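Local coordinates for protein purine nucleoside phosphorylase (Anopheles gambiae, PDB 2P4S) that catalyses the phosphorolytic cleavage of inosine, guanosine and their 2'-deoxy forms to free purine base and pentose 1-phosphate in purine salvage, at residues A179-P184 with T306-I311; H195-N200 with T319-S324; V276-G281 with D300-S305. One frame throughout, in Å; residues are numbered along the deposited sequence.

Interaction 1: residues A179-P184 with T306-I311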
loop_
_atom_site.group_PDB
_atom_site.type_symbol
_atom_site.label_atom_id
_atom_site.label_comp_id
_atom_site.label_asym_id
_atom_site.label_seq_id
_atom_site.Cartn_x
_atom_site.Cartn_y
_atom_site.Cartn_z
ATOM N N ALA A 179 -10.243 -5.865 -9.315
ATOM C CA ALA A 179 -10.821 -6.976 -10.119
ATOM C C ALA A 179 -12.058 -6.544 -10.904
ATOM O O ALA A 179 -12.292 -6.997 -12.013
ATOM C CB ALA A 179 -11.132 -8.248 -9.243
ATOM N N LYS A 180 -12.834 -5.649 -10.327
ATOM C CA LYS A 180 -13.963 -5.057 -11.022
ATOM C C LYS A 180 -13.528 -4.061 -12.126
ATOM O O LYS A 180 -14.142 -4.039 -13.201
ATOM C CB LYS A 180 -14.935 -4.412 -10.005
ATOM C CG LYS A 180 -16.210 -3.803 -10.615
ATOM C CD LYS A 180 -17.299 -3.901 -9.544
ATOM C CE LYS A 180 -18.633 -3.332 -9.992
ATOM N NZ LYS A 180 -19.640 -3.295 -8.840
ATOM N N CYS A 181 -12.499 -3.237 -11.876
ATOM C CA CYS A 181 -11.962 -2.334 -12.950
ATOM C C CYS A 181 -11.411 -3.141 -14.124
ATOM O O CYS A 181 -11.515 -2.735 -15.267
ATOM C CB CYS A 181 -10.825 -1.429 -12.427
ATOM S SG CYS A 181 -11.340 -0.260 -11.102
ATOM N N ALA A 182 -10.844 -4.300 -13.813
ATOM C CA ALA A 182 -10.099 -5.128 -14.783
ATOM C C ALA A 182 -11.017 -6.144 -15.447
ATOM O O ALA A 182 -10.693 -6.643 -16.510
ATOM C CB ALA A 182 -8.947 -5.833 -14.068
ATOM N N MET A 183 -12.195 -6.396 -14.851
ATOM C CA MET A 183 -13.184 -7.358 -15.387
ATOM C C MET A 183 -13.442 -7.330 -16.943
ATOM O O MET A 183 -13.591 -8.377 -17.576
ATOM C CB MET A 183 -14.492 -7.291 -14.568
ATOM C CG MET A 183 -15.693 -8.023 -15.220
ATOM S SD MET A 183 -16.692 -7.013 -16.325
ATOM C CE MET A 183 -17.013 -5.574 -15.340
ATOM N N PRO A 184 -13.562 -6.139 -17.553
ATOM C CA PRO A 184 -13.745 -6.105 -19.010
ATOM C C PRO A 184 -12.621 -6.717 -19.838
ATOM O O PRO A 184 -12.863 -7.173 -20.991
ATOM C CB PRO A 184 -13.840 -4.616 -19.295
ATOM C CG PRO A 184 -14.387 -4.037 -17.964
ATOM C CD PRO A 184 -13.654 -4.789 -16.949
ATOM N N THR A 306 -5.029 1.235 -15.505
ATOM C CA THR A 306 -4.144 0.501 -16.478
ATOM C C THR A 306 -3.364 -0.693 -15.946
ATOM O O THR A 306 -3.442 -1.784 -16.522
ATOM C CB THR A 306 -3.158 1.491 -17.179
ATOM O OG1 THR A 306 -3.941 2.439 -17.889
ATOM C CG2 THR A 306 -2.196 0.798 -18.176
ATOM N N VAL A 307 -2.628 -0.490 -14.857
ATOM C CA VAL A 307 -1.663 -1.511 -14.363
ATOM C C VAL A 307 -2.368 -2.878 -14.129
ATOM O O VAL A 307 -1.906 -3.904 -14.594
ATOM C CB VAL A 307 -0.849 -1.000 -13.078
ATOM C CG1 VAL A 307 -0.193 -2.165 -12.298
ATOM C CG2 VAL A 307 0.209 -0.030 -13.481
ATOM N N HIS A 308 -3.509 -2.832 -13.428
ATOM C CA HIS A 308 -4.338 -4.000 -13.071
ATOM C C HIS A 308 -5.077 -4.573 -14.263
ATOM O O HIS A 308 -5.314 -5.767 -14.313
ATOM C CB HIS A 308 -5.332 -3.647 -11.919
ATOM C CG HIS A 308 -6.007 -2.322 -12.091
ATOM N ND1 HIS A 308 -5.416 -1.130 -11.726
ATOM C CD2 HIS A 308 -7.204 -1.994 -12.643
ATOM C CE1 HIS A 308 -6.218 -0.125 -12.050
ATOM N NE2 HIS A 308 -7.293 -0.626 -12.636
ATOM N N GLU A 309 -5.453 -3.733 -15.217
ATOM C CA GLU A 309 -5.935 -4.220 -16.517
ATOM C C GLU A 309 -4.867 -5.056 -17.283
ATOM O O GLU A 309 -5.151 -6.141 -17.830
ATOM C CB GLU A 309 -6.383 -3.018 -17.381
ATOM C CG GLU A 309 -7.573 -2.241 -16.813
ATOM C CD GLU A 309 -7.593 -0.773 -17.247
ATOM O OE1 GLU A 309 -6.754 -0.369 -18.082
ATOM O OE2 GLU A 309 -8.463 -0.008 -16.769
ATOM N N ILE A 310 -3.663 -4.499 -17.381
ATOM C CA ILE A 310 -2.509 -5.199 -17.937
ATOM C C ILE A 310 -2.185 -6.504 -17.212
ATOM O O ILE A 310 -1.918 -7.494 -17.846
ATOM C CB ILE A 310 -1.254 -4.251 -17.987
ATOM C CG1 ILE A 310 -1.540 -3.054 -18.933
ATOM C CG2 ILE A 310 -0.007 -5.029 -18.433
ATOM C CD1 ILE A 310 -1.468 -3.392 -20.481
ATOM N N ILE A 311 -2.220 -6.523 -15.886
ATOM C CA ILE A 311 -1.920 -7.739 -15.136
ATOM C C ILE A 311 -2.965 -8.840 -15.405
ATOM O O ILE A 311 -2.644 -10.037 -15.568
ATOM C CB ILE A 311 -1.847 -7.400 -13.627
ATOM C CG1 ILE A 311 -0.552 -6.654 -13.315
ATOM C CG2 ILE A 311 -1.944 -8.631 -12.744
ATOM C CD1 ILE A 311 -0.425 -6.261 -11.821
HETATM O O HOH W 1 -11.387 -0.219 -16.605
#
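The carboxylate oxygen OE2 of Glu309 meets the other segment through a single water, which lies 2.9 Å from both Glu309 OE2 and Cys181 O, within hydrogen-bonding range of each. The same oxygen carries a salt bridge to Arg169 NE, so that this residue of the phosphate site is held directly, while helix 178-191 is reached only through the water. This is helix-on-helix packing within the alpha/beta fold of the phosphorylase superfamily: the local axes approach to 8.4 Å and cross at -58°, and small residues on one helix admit the larger side chains of the other. Ala182 lies where the backbones are closest, its CA 4.6 Å from Glu309 CA, and its methyl group rests against the main chain, with Ala182 CB 3.6 Å from His308 O. His308 turns CG into the cleft between its own N and carbonyl carbon (chi1 44°), which sets the imidazole beside Cys181. The methyl of Ala182 lies at the ring edge, near the ring plane. Cys181 approaches obliquely, with its sulfur 5.1 Å from the centroid of the His308 ring, more distant than its methylene. The nearest meeting of the two side chains is accordingly Cys181 CB against His308 NE2, at 3.6 Å.

Interaction 2: residues H195-N200 with T319-S324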
loop_
_atom_site.group_PDB
_atom_site.type_symbol
_atom_site.label_atom_id
_atom_site.label_comp_id
_atom_site.label_asym_id
_atom_site.label_seq_id
_atom_site.Cartn_x
_atom_site.Cartn_y
_atom_site.Cartn_z
ATOM N N HIS A 195 -5.081 -9.538 -28.038
ATOM C CA HIS A 195 -4.288 -8.359 -27.730
ATOM C C HIS A 195 -5.105 -7.391 -26.914
ATOM O O HIS A 195 -6.305 -7.243 -27.177
ATOM C CB HIS A 195 -3.776 -7.664 -29.000
ATOM C CG HIS A 195 -2.694 -8.443 -29.694
ATOM N ND1 HIS A 195 -2.893 -9.725 -30.173
ATOM C CD2 HIS A 195 -1.392 -8.151 -29.931
ATOM C CE1 HIS A 195 -1.768 -10.171 -30.709
ATOM N NE2 HIS A 195 -0.839 -9.239 -30.565
ATOM N N LEU A 196 -4.444 -6.783 -25.913
ATOM C CA LEU A 196 -4.931 -5.565 -25.259
ATOM C C LEU A 196 -4.085 -4.325 -25.567
ATOM O O LEU A 196 -2.876 -4.333 -25.340
ATOM C CB LEU A 196 -5.053 -5.770 -23.739
ATOM C CG LEU A 196 -5.594 -4.562 -22.949
ATOM C CD1 LEU A 196 -7.112 -4.247 -23.276
ATOM C CD2 LEU A 196 -5.304 -4.726 -21.423
ATOM N N ILE A 197 -4.714 -3.294 -26.131
ATOM C CA ILE A 197 -4.175 -1.944 -26.123
ATOM C C ILE A 197 -4.805 -1.075 -24.987
ATOM O O ILE A 197 -5.992 -0.701 -25.048
ATOM C CB ILE A 197 -4.333 -1.242 -27.481
ATOM C CG1 ILE A 197 -3.668 -2.076 -28.600
ATOM C CG2 ILE A 197 -3.744 0.188 -27.421
ATOM C CD1 ILE A 197 -3.962 -1.551 -29.992
ATOM N N ALA A 198 -4.008 -0.761 -23.956
ATOM C CA ALA A 198 -4.499 0.085 -22.844
ATOM C C ALA A 198 -3.923 1.481 -22.999
ATOM O O ALA A 198 -2.697 1.639 -23.163
ATOM C CB ALA A 198 -4.139 -0.520 -21.512
ATOM N N THR A 199 -4.779 2.490 -22.992
ATOM C CA THR A 199 -4.337 3.877 -23.140
ATOM C C THR A 199 -4.735 4.629 -21.873
ATOM O O THR A 199 -5.750 4.310 -21.244
ATOM C CB THR A 199 -4.997 4.595 -24.306
ATOM O OG1 THR A 199 -6.366 4.870 -23.978
ATOM C CG2 THR A 199 -4.921 3.807 -25.622
ATOM N N ASN A 200 -3.971 5.637 -21.492
ATOM C CA ASN A 200 -4.430 6.464 -20.386
ATOM C C ASN A 200 -3.875 7.859 -20.569
ATOM O O ASN A 200 -3.028 8.072 -21.463
ATOM C CB ASN A 200 -4.008 5.842 -19.036
ATOM C CG ASN A 200 -2.516 5.676 -18.920
ATOM O OD1 ASN A 200 -1.754 6.641 -19.023
ATOM N ND2 ASN A 200 -2.083 4.459 -18.717
ATOM N N THR A 319 -1.405 -10.549 -25.388
ATOM C CA THR A 319 -0.293 -9.644 -25.723
ATOM C C THR A 319 -0.738 -8.210 -25.455
ATOM O O THR A 319 -1.849 -7.853 -25.816
ATOM C CB THR A 319 0.169 -9.817 -27.188
ATOM O OG1 THR A 319 0.603 -11.173 -27.341
ATOM C CG2 THR A 319 1.346 -8.886 -27.541
ATOM N N CYS A 320 0.128 -7.418 -24.812
ATOM C CA CYS A 320 -0.210 -6.075 -24.345
ATOM C C CYS A 320 0.676 -4.991 -24.935
ATOM O O CYS A 320 1.900 -5.170 -25.049
ATOM C CB CYS A 320 -0.102 -5.992 -22.818
ATOM S SG CYS A 320 -1.198 -7.113 -21.911
ATOM N N PHE A 321 0.024 -3.886 -25.317
ATOM C CA PHE A 321 0.658 -2.674 -25.765
ATOM C C PHE A 321 -0.061 -1.570 -24.974
ATOM O O PHE A 321 -1.280 -1.630 -24.779
ATOM C CB PHE A 321 0.462 -2.462 -27.286
ATOM C CG PHE A 321 0.973 -1.137 -27.768
ATOM C CD1 PHE A 321 0.085 -0.126 -28.156
ATOM C CD2 PHE A 321 2.364 -0.860 -27.771
ATOM C CE1 PHE A 321 0.544 1.130 -28.543
ATOM C CE2 PHE A 321 2.858 0.404 -28.171
ATOM C CZ PHE A 321 1.956 1.399 -28.576
ATOM N N ALA A 322 0.685 -0.596 -24.477
ATOM C CA ALA A 322 0.078 0.501 -23.731
ATOM C C ALA A 322 0.863 1.798 -23.855
ATOM O O ALA A 322 2.081 1.769 -23.987
ATOM C CB ALA A 322 -0.064 0.113 -22.243
ATOM N N PHE A 323 0.157 2.926 -23.814
ATOM C CA PHE A 323 0.789 4.241 -23.741
ATOM C C PHE A 323 0.030 5.227 -22.875
ATOM O O PHE A 323 -1.174 5.093 -22.690
ATOM C CB PHE A 323 1.030 4.854 -25.122
ATOM C CG PHE A 323 -0.209 5.088 -25.927
ATOM C CD1 PHE A 323 -0.900 6.293 -25.830
ATOM C CD2 PHE A 323 -0.657 4.136 -26.834
ATOM C CE1 PHE A 323 -2.002 6.538 -26.593
ATOM C CE2 PHE A 323 -1.781 4.383 -27.606
ATOM C CZ PHE A 323 -2.442 5.595 -27.491
ATOM N N SER A 324 0.774 6.228 -22.391
ATOM C CA SER A 324 0.250 7.384 -21.683
ATOM C C SER A 324 0.346 8.619 -22.600
ATOM O O SER A 324 1.430 8.920 -23.148
ATOM C CB SER A 324 1.103 7.668 -20.440
ATOM O OG SER A 324 1.074 6.646 -19.463
#
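His195 and Thr319 open a ladder of paired side chains along two parallel strands, running alongside one another. Thr319 CB sits over one face of the imidazole, 3.7 Å from the centroid of the His195 ring and 21° off its normal, a CH-pi contact displaced toward the rim. Two residues on, the geometry changes: Ile197 meets Phe321 at the edge of the ring rather than over it, with Ile197 CG2 3.9 Å from Phe321 CD1 and near the ring plane. Thr199 and Phe323 restore the alongside arrangement. Phe323 holds CG between its backbone N and carbonyl carbon (chi1 61°), which lays the ring beside Thr199, whose CB stands over one face near the rim and whose CG2 comes to 3.6 Å from Phe323 CZ. The hydroxyl of Thr199 is turned elsewhere, bonded to Ile115 O and Gly117 N. On the opposite face of the sheet Ala198 and Ala322 form a small pair, with Ala198 CB and Ala322 CB 4.2 Å apart. The backbones stay in exact register, one residue against the next, and five hydrogen bonds zigzag between them. The shortest joins Leu196 N to Thr319 O at 2.8 Å; the longest joins Phe323 N to Ala198 O at 3.2 Å. As an example of how a parallel strand pair within a mixed sheet is buried in an alpha/beta domain, the pair is covered on both faces. Helices 253-265 and 353-370 pack on the face bearing His195, Phe321 and Phe323, the last edge-to-face with Phe359; helix 307-315 packs on Leu196 and Cys320, while strand 112-116 pairs in parallel with the other edge of strand 195-204.

Interaction 3: residues V276-G281 with D300-S305; sequences VYTCLG and DAIGMS. With DIH (7-[[(3R,4R)-3-(hydroxymethyl)-4-oxidanyl-pyrrolidin-1-ium-1-yl]methyl]-3,5-dihydropyrrolo[3,2-d]pyrimidin-4-one), chain F; PO4 (phosphate ion), chain D.
Tyr277 and Ser305 meet at the crowded end of the contact, where Tyr277 OH accepts a hydrogen bond from Ser305 N at 3.1 Å. A chi1 of 168° swings the phenol ring away from its own backbone N and along the neighbouring strand past Gly303, whose lack of a side chain lets Tyr277 OH approach Gly303 CA to 3.5 Å. Cys279 SG lies 3.2 Å from Ser305 N. On the other face of the sheet, Leu280 CD1 presses on Ile302 CG2 at a short 3.5 Å. The Val276 end is partly exposed and rests on hydrogen bonds rather than close side-chain packing: Val276 N meets the anti lone pair of Asp300 OD2, Val276 O receives Asp300 N and Ala301 N, and Asn206 ND2 holds Asp300 OD1. Water enters at the crowded end, where one molecule accepts from Tyr277 OH and Met304 N and donates to phosphate O3. Ser305 OG donates to that same oxygen at 2.7 Å, and Met304 SD stands 3.5 Å from C2' of DIH. The strands form a beta-alpha-beta unit through helix 288-296, with ligands at their C-terminal ends: Ile302, Gly303 and Met304 line the inhibitor pocket and Ser305 the phosphate site.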
loop_
_atom_site.group_PDB
_atom_site.type_symbol
_atom_site.label_atom_id
_atom_site.label_comp_id
_atom_site.label_asym_id
_atom_site.label_seq_id
_atom_site.Cartn_x
_atom_site.Cartn_y
_atom_site.Cartn_z
ATOM N N VAL A 276 8.445 4.418 -17.737
ATOM C CA VAL A 276 7.858 3.615 -16.676
ATOM C C VAL A 276 6.629 4.332 -16.129
ATOM O O VAL A 276 6.692 5.530 -15.768
ATOM C CB VAL A 276 8.937 3.284 -15.562
ATOM C CG1 VAL A 276 8.327 2.513 -14.349
ATOM C CG2 VAL A 276 10.230 2.533 -16.179
ATOM N N TYR A 277 5.516 3.578 -15.993
ATOM C CA TYR A 277 4.213 4.178 -15.577
ATOM C C TYR A 277 3.891 3.665 -14.194
ATOM O O TYR A 277 4.307 2.575 -13.856
ATOM C CB TYR A 277 3.128 3.829 -16.579
ATOM C CG TYR A 277 1.717 4.130 -16.143
ATOM C CD1 TYR A 277 1.123 5.369 -16.436
ATOM C CD2 TYR A 277 0.928 3.144 -15.513
ATOM C CE1 TYR A 277 -0.186 5.645 -16.066
ATOM C CE2 TYR A 277 -0.390 3.412 -15.144
ATOM C CZ TYR A 277 -0.943 4.653 -15.432
ATOM O OH TYR A 277 -2.251 4.911 -15.082
ATOM N N THR A 278 3.246 4.459 -13.342
ATOM C CA THR A 278 2.750 3.868 -12.096
ATOM C C THR A 278 1.269 4.274 -11.923
ATOM O O THR A 278 0.892 5.363 -12.382
ATOM C CB THR A 278 3.585 4.222 -10.853
ATOM O OG1 THR A 278 3.219 3.336 -9.784
ATOM C CG2 THR A 278 3.347 5.686 -10.396
ATOM N N CYS A 279 0.495 3.418 -11.262
ATOM C CA CYS A 279 -0.920 3.621 -10.976
ATOM C C CYS A 279 -1.119 3.942 -9.488
ATOM O O CYS A 279 -0.959 3.061 -8.632
ATOM C CB CYS A 279 -1.716 2.362 -11.352
ATOM S SG CYS A 279 -3.488 2.432 -10.925
ATOM N N LEU A 280 -1.461 5.190 -9.177
ATOM C CA LEU A 280 -1.731 5.583 -7.775
ATOM C C LEU A 280 -3.250 5.546 -7.518
ATOM O O LEU A 280 -4.021 5.631 -8.444
ATOM C CB LEU A 280 -1.158 6.984 -7.475
ATOM C CG LEU A 280 0.306 7.259 -7.870
ATOM C CD1 LEU A 280 0.767 8.607 -7.383
ATOM C CD2 LEU A 280 1.223 6.184 -7.297
ATOM N N GLY A 281 -3.682 5.457 -6.266
ATOM C CA GLY A 281 -5.120 5.477 -5.954
ATOM C C GLY A 281 -5.875 6.758 -6.362
ATOM O O GLY A 281 -7.018 6.683 -6.860
ATOM N N ASP A 300 8.418 7.522 -14.753
ATOM C CA ASP A 300 8.344 8.656 -15.693
ATOM C C ASP A 300 6.982 9.274 -15.823
ATOM O O ASP A 300 6.895 10.450 -16.129
ATOM C CB ASP A 300 8.853 8.268 -17.100
ATOM C CG ASP A 300 10.273 7.810 -17.052
ATOM O OD1 ASP A 300 11.198 8.661 -16.863
ATOM O OD2 ASP A 300 10.470 6.606 -17.105
ATOM N N ALA A 301 5.931 8.475 -15.633
ATOM C CA ALA A 301 4.554 8.927 -15.883
ATOM C C ALA A 301 3.665 8.445 -14.744
ATOM O O ALA A 301 3.740 7.304 -14.363
ATOM C CB ALA A 301 4.006 8.425 -17.254
ATOM N N ILE A 302 2.870 9.348 -14.190
ATOM C CA ILE A 302 2.036 9.029 -13.034
ATOM C C ILE A 302 0.562 9.080 -13.407
ATOM O O ILE A 302 0.082 10.098 -13.931
ATOM C CB ILE A 302 2.279 9.984 -11.829
ATOM C CG1 ILE A 302 3.747 9.895 -11.320
ATOM C CG2 ILE A 302 1.289 9.619 -10.672
ATOM C CD1 ILE A 302 4.229 11.176 -10.434
ATOM N N GLY A 303 -0.147 7.991 -13.127
ATOM C CA GLY A 303 -1.537 7.902 -13.476
ATOM C C GLY A 303 -2.343 7.225 -12.401
ATOM O O GLY A 303 -1.852 7.079 -11.288
ATOM N N MET A 304 -3.570 6.793 -12.749
ATOM C CA MET A 304 -4.475 6.129 -11.794
ATOM C C MET A 304 -5.244 4.938 -12.381
ATOM O O MET A 304 -6.355 4.663 -11.939
ATOM C CB MET A 304 -5.504 7.143 -11.253
ATOM C CG MET A 304 -4.873 8.380 -10.597
ATOM S SD MET A 304 -6.135 9.500 -10.071
ATOM C CE MET A 304 -5.202 10.914 -9.436
ATOM N N SER A 305 -4.689 4.212 -13.362
ATOM C CA SER A 305 -5.450 3.138 -14.005
ATOM C C SER A 305 -4.507 2.111 -14.620
ATOM O O SER A 305 -3.303 2.104 -14.285
ATOM C CB SER A 305 -6.373 3.726 -15.059
ATOM O OG SER A 305 -5.615 4.111 -16.194
HETATM O "O5'" DIH F . -7.850 14.175 -14.354
HETATM C "C5'" DIH F . -7.894 13.073 -13.426
HETATM C "C4'" DIH F . -7.964 11.814 -14.256
HETATM C "C6'" DIH F . -6.817 11.753 -15.289
HETATM C "C3'" DIH F . -7.830 10.597 -13.366
HETATM O "O3'" DIH F . -8.628 9.550 -13.922
HETATM C "C2'" DIH F . -6.373 10.200 -13.516
HETATM N "N1'" DIH F . -6.114 10.478 -14.964
HETATM C C10 DIH F . -4.678 10.367 -15.260
HETATM C C9 DIH F . -3.769 11.517 -14.883
HETATM C C8 DIH F . -3.477 12.637 -15.707
HETATM N N7 DIH F . -2.599 13.440 -15.045
HETATM C C5 DIH F . -2.308 12.897 -13.834
HETATM C C6 DIH F . -1.393 13.266 -12.717
HETATM O O6 DIH F . -0.677 14.350 -12.743
HETATM N N1 DIH F . -1.372 12.407 -11.676
HETATM C C2 DIH F . -2.123 11.266 -11.613
HETATM N N3 DIH F . -2.932 10.884 -12.614
HETATM C C4 DIH F . -3.022 11.692 -13.724
HETATM P P PO4 D . -7.225 7.568 -17.150
HETATM O O1 PO4 D . -6.744 8.048 -18.481
HETATM O O2 PO4 D . -8.458 6.693 -17.381
HETATM O O3 PO4 D . -6.233 6.742 -16.420
HETATM O O4 PO4 D . -7.547 8.774 -16.319
HETATM O O HOH W 2 -3.757 7.082 -15.724
HETATM O O HOH W 3 -7.537 4.946 -8.854
#

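In the fold
From the N terminus, the chain runs through helix 178-191 directly into strand 195-204, then through strand 272-279 and helix 288-296 to strand 301-303. Interaction 3 closes that short loop, and both larger loops contain it. Helix 307-315 follows at once and returns to 179-184, completing interaction 1; strand 319-329 then joins 195-200, so interactions 1 and 2 cross. The three also touch in space. Ile310 of interaction 1 packs on Cys320 and Ala198 of interaction 2, Val307 leans on Cys279 and Tyr277 of interaction 3, and Ser324 adjoins Tyr277. Together they tie a helical layer to the central sheet beside the phosphate site.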